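Local coordinates for protein putative hydrolase (Bacteroides ovatus, PDB 4HBS) that is of unproven function but is probably a hydrolase, built as a five-bladed beta-propeller and related by family to the beta-fructosidase clan of glycoside hydrolases, at residues 49-52 / 53-57; 186-189 / 190-193. One frame throughout, in Å; residues are numbered along the deposited sequence.

Contact 1. Residues 49-52 / 53-57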
loop_
_atom_site.group_PDB
_atom_site.type_symbol
_atom_site.label_atom_id
_atom_site.label_comp_id
_atom_site.label_asym_id
_atom_site.label_seq_id
_atom_site.Cartn_x
_atom_site.Cartn_y
_atom_site.Cartn_z
ATOM N N PHE A 49 -11.508 8.438 -5.754
ATOM C CA PHE A 49 -11.867 7.347 -4.857
ATOM C C PHE A 49 -13.075 7.707 -3.944
ATOM O O PHE A 49 -13.250 7.097 -2.891
ATOM C CB PHE A 49 -10.639 6.914 -4.062
ATOM C CG PHE A 49 -9.592 6.310 -4.980
ATOM C CD1 PHE A 49 -8.726 7.122 -5.708
ATOM C CD2 PHE A 49 -9.499 4.936 -5.144
ATOM C CE1 PHE A 49 -7.775 6.569 -6.565
ATOM C CE2 PHE A 49 -8.556 4.386 -6.012
ATOM C CZ PHE A 49 -7.691 5.209 -6.712
ATOM N N THR A 50 -13.935 8.661 -4.389
ATOM C CA THR A 50 -15.227 8.990 -3.780
ATOM C C THR A 50 -16.198 8.485 -4.808
ATOM O O THR A 50 -16.573 9.244 -5.705
ATOM C CB THR A 50 -15.379 10.476 -3.481
ATOM O OG1 THR A 50 -14.270 10.919 -2.742
ATOM C CG2 THR A 50 -16.598 10.772 -2.679
ATOM N N ARG A 51 -16.500 7.167 -4.770
ATOM C CA ARG A 51 -17.339 6.502 -5.776
ATOM C C ARG A 51 -18.665 6.041 -5.186
ATOM O O ARG A 51 -18.780 5.908 -3.969
ATOM C CB ARG A 51 -16.582 5.307 -6.363
ATOM C CG ARG A 51 -15.142 5.648 -6.776
ATOM C CD ARG A 51 -14.413 4.578 -7.575
ATOM N NE ARG A 51 -15.025 4.359 -8.885
ATOM C CZ ARG A 51 -15.965 3.460 -9.169
ATOM N NH1 ARG A 51 -16.420 2.641 -8.229
ATOM N NH2 ARG A 51 -16.460 3.376 -10.393
ATOM N N SER A 52 -19.670 5.818 -6.053
ATOM C CA SER A 52 -21.015 5.413 -5.646
ATOM C C SER A 52 -21.425 4.003 -6.066
ATOM O O SER A 52 -22.320 3.444 -5.429
ATOM C CB SER A 52 -22.029 6.391 -6.214
ATOM O OG SER A 52 -21.807 7.661 -5.624
ATOM N N LEU A 53 -20.853 3.458 -7.159
ATOM C CA LEU A 53 -21.198 2.130 -7.662
ATOM C C LEU A 53 -19.938 1.328 -7.842
ATOM O O LEU A 53 -19.011 1.814 -8.489
ATOM C CB LEU A 53 -21.945 2.247 -9.021
ATOM C CG LEU A 53 -23.380 1.720 -9.104
ATOM C CD1 LEU A 53 -23.787 1.534 -10.546
ATOM C CD2 LEU A 53 -23.564 0.419 -8.318
ATOM N N GLY A 54 -19.914 0.110 -7.322
ATOM C CA GLY A 54 -18.729 -0.737 -7.409
ATOM C C GLY A 54 -17.793 -0.415 -6.270
ATOM O O GLY A 54 -18.274 -0.171 -5.160
ATOM N N TRP A 55 -16.456 -0.384 -6.513
ATOM C CA TRP A 55 -15.514 -0.071 -5.421
ATOM C C TRP A 55 -15.916 1.255 -4.823
ATOM O O TRP A 55 -16.020 2.225 -5.565
ATOM C CB TRP A 55 -14.053 -0.010 -5.907
ATOM C CG TRP A 55 -13.070 0.153 -4.788
ATOM C CD1 TRP A 55 -12.339 -0.826 -4.189
ATOM C CD2 TRP A 55 -12.729 1.372 -4.120
ATOM N NE1 TRP A 55 -11.585 -0.300 -3.170
ATOM C CE2 TRP A 55 -11.803 1.049 -3.107
ATOM C CE3 TRP A 55 -13.189 2.698 -4.212
ATOM C CZ2 TRP A 55 -11.304 2.008 -2.227
ATOM C CZ3 TRP A 55 -12.705 3.631 -3.326
ATOM C CH2 TRP A 55 -11.758 3.290 -2.367
ATOM N N ASN A 56 -16.187 1.307 -3.523
ATOM C CA ASN A 56 -16.569 2.558 -2.886
ATOM C C ASN A 56 -15.916 2.739 -1.476
ATOM O O ASN A 56 -16.358 3.579 -0.702
ATOM C CB ASN A 56 -18.104 2.645 -2.829
ATOM C CG ASN A 56 -18.771 1.577 -2.000
ATOM O OD1 ASN A 56 -18.436 1.381 -0.832
ATOM N ND2 ASN A 56 -19.795 0.921 -2.545
ATOM N N GLY A 57 -14.838 2.009 -1.207
ATOM C CA GLY A 57 -14.132 2.038 0.072
ATOM C C GLY A 57 -13.193 0.857 0.204
ATOM O O GLY A 57 -13.519 -0.240 -0.245
HETATM O O HOH W 1 -15.640 5.952 -2.059
#
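F49 turns the edge of its ring to one face of W55 in a T-shaped pair, the planes standing at 90°. The centroids of the phenyl and of the indole six-membered ring lie 5.6 Å apart. F49 CD2 comes to 3.9 Å from W55 CZ3. Over the opposite indole face, G57 N lies 3.3 Å above the plane of W55, offset toward the rim. The indole edge, in its own plane, meets F49 O. The R51 guanidinium works through its edge as well, where NH1 donates twice: W55 O, 2.7 Å from R51 NH1, lies almost in the guanidinium plane, whereas L53 O, also 2.7 Å from R51 NH1, is tilted 27° out of it. CD of R51 passes 4.0 Å from W55 CE3, and beyond it the bend at chi3 (66°) swings the guanidinium toward the two carbonyls. NE of R51 forms a salt bridge with D108, so the guanidinium is held from two directions. With an alanine here, the turn would probably lose the donor shared by the L53 and W55 carbonyls, and D108 would lose a charged partner. G54 sits in this turn with a positive phi that suits glycine. A water bridges F49 O and R51 N, with a weak bond to N56 O. The polar end of N56 is taken by R89. This local turn leads from helix 43-48 into strand 55-57, which pairs antiparallel with strand 79-80; W55 is stacked on W113 and meets Y80 edge-to-face, while F49 packs against W73 and F399.

Contact 2. Residues 186-189 / 190-193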
loop_
_atom_site.group_PDB
_atom_site.type_symbol
_atom_site.label_atom_id
_atom_site.label_comp_id
_atom_site.label_asym_id
_atom_site.label_seq_id
_atom_site.Cartn_x
_atom_site.Cartn_y
_atom_site.Cartn_z
HETATM N N MSE A 186 -4.942 -11.778 12.273
HETATM C CA MSE A 186 -4.128 -11.279 11.168
HETATM C C MSE A 186 -2.693 -11.851 11.197
HETATM O O MSE A 186 -1.746 -11.165 10.823
HETATM C CB MSE A 186 -4.135 -9.742 11.136
HETATM C CG MSE A 186 -5.505 -9.172 10.755
HETATM SE SE MSE A 186 -5.709 -7.289 11.103
HETATM C CE MSE A 186 -3.940 -6.636 10.553
ATOM N N ARG A 187 -2.553 -13.145 11.555
ATOM C CA ARG A 187 -1.248 -13.807 11.629
ATOM C C ARG A 187 -0.695 -14.137 10.221
ATOM O O ARG A 187 -1.241 -15.003 9.523
ATOM C CB ARG A 187 -1.366 -15.085 12.472
ATOM C CG ARG A 187 -0.073 -15.847 12.691
ATOM C CD ARG A 187 -0.315 -17.126 13.462
ATOM N NE ARG A 187 -0.934 -18.166 12.631
ATOM C CZ ARG A 187 -0.293 -18.944 11.750
ATOM N NH1 ARG A 187 1.020 -18.809 11.559
ATOM N NH2 ARG A 187 -0.960 -19.857 11.051
ATOM N N ARG A 188 0.407 -13.457 9.818
ATOM C CA ARG A 188 1.099 -13.740 8.549
ATOM C C ARG A 188 1.713 -15.111 8.651
ATOM O O ARG A 188 2.381 -15.395 9.649
ATOM C CB ARG A 188 2.198 -12.692 8.283
ATOM C CG ARG A 188 2.965 -12.847 6.972
ATOM C CD ARG A 188 2.083 -12.576 5.776
ATOM N NE ARG A 188 2.813 -12.663 4.514
ATOM C CZ ARG A 188 3.468 -11.668 3.920
ATOM N NH1 ARG A 188 3.503 -10.461 4.472
ATOM N NH2 ARG A 188 4.098 -11.874 2.769
ATOM N N PHE A 189 1.456 -15.988 7.679
ATOM C CA PHE A 189 1.981 -17.353 7.731
ATOM C C PHE A 189 2.555 -17.854 6.419
ATOM O O PHE A 189 2.906 -19.029 6.350
ATOM C CB PHE A 189 0.877 -18.314 8.220
ATOM C CG PHE A 189 -0.234 -18.656 7.253
ATOM C CD1 PHE A 189 -1.368 -17.861 7.164
ATOM C CD2 PHE A 189 -0.223 -19.853 6.555
ATOM C CE1 PHE A 189 -2.440 -18.231 6.341
ATOM C CE2 PHE A 189 -1.281 -20.201 5.710
ATOM C CZ PHE A 189 -2.378 -19.384 5.604
ATOM N N GLY A 190 2.732 -16.991 5.428
ATOM C CA GLY A 190 3.282 -17.425 4.152
ATOM C C GLY A 190 3.097 -16.403 3.066
ATOM O O GLY A 190 2.492 -15.357 3.304
ATOM N N THR A 191 3.627 -16.700 1.864
ATOM C CA THR A 191 3.531 -15.817 0.696
ATOM C C THR A 191 3.236 -16.628 -0.550
ATOM O O THR A 191 3.622 -17.797 -0.643
ATOM C CB THR A 191 4.833 -15.010 0.500
ATOM O OG1 THR A 191 5.108 -14.264 1.686
ATOM C CG2 THR A 191 4.771 -14.069 -0.700
ATOM N N CYS A 192 2.566 -15.988 -1.517
ATOM C CA CYS A 192 2.266 -16.567 -2.811
ATOM C C CYS A 192 2.872 -15.696 -3.859
ATOM O O CYS A 192 2.739 -14.488 -3.743
ATOM C CB CYS A 192 0.763 -16.682 -2.999
ATOM S SG CYS A 192 0.245 -16.896 -4.724
ATOM N N LEU A 193 3.519 -16.275 -4.888
ATOM C CA LEU A 193 4.066 -15.494 -5.994
ATOM C C LEU A 193 3.119 -15.636 -7.165
ATOM O O LEU A 193 3.039 -16.715 -7.756
ATOM C CB LEU A 193 5.490 -15.942 -6.372
ATOM C CG LEU A 193 6.149 -15.216 -7.579
ATOM C CD1 LEU A 193 6.157 -13.726 -7.384
ATOM C CD2 LEU A 193 7.576 -15.696 -7.798
#
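R188 reaches forward along its own strand to G190 and T191, forming both side-chain hydrogen bonds of this local contact. The R188 chain leaves with CG anti to the backbone N and bends at chi2, which lays the guanidinium beside the next residues with an edge toward them. NE of R188 donates to G190 O over 3.0 Å along a nearly straight N-H path; the acceptor lies in the guanidinium plane, although the donor stands above the plane of the carbonyl. Next to NE, NH2 of R188 donates to T191 OG1 at 2.8 Å, less straight at 146° and with the hydroxyl tilted from the guanidinium plane. F189 sends its CB away from 190-193, though CB of F189 still lies 3.6 Å from G190 N; its ring meets H137, and the side chain packs on A176. G190 is extended, with a phi of 166° that is consistent with glycine here. Strand 187-197, joined to strand 169-178 by the R187-D178 salt bridge among other links, changes course at this point: its parts 187-189 and 190-193 run at 56° to each other. Two neighbouring nitrogens gripping two successive residues should fix the rotation of the guanidinium, while NH1 makes a salt bridge with D226. The positive charge is therefore probably balanced by that carboxylate, and the T191 hydroxyl has its oxygen occupied as an acceptor.

In the fold
From the N terminus, the chain passes through strand 38-42 and helix 43-48 before contact 1 closes the short turn into strand 55-57. It then builds the antiparallel sheet spanning 60-65 to 111-113, whose strands 71-75 and 111-113 lend aromatic residues to that turn. Contact 2 comes later, within strand 187-197, the third strand of the sheet from 156-165 to 210-218. The two are in series, neither nesting nor crossing, with centres 28 Å apart and nearest atoms about 15 Å apart. Contact 1 ties a connection to neighbouring sheets, including that of 399-403, whereas contact 2 closes no loop; through R188 it links the 169-178/187-197 hairpin to D226, just before strand 227-230 of the next sheet.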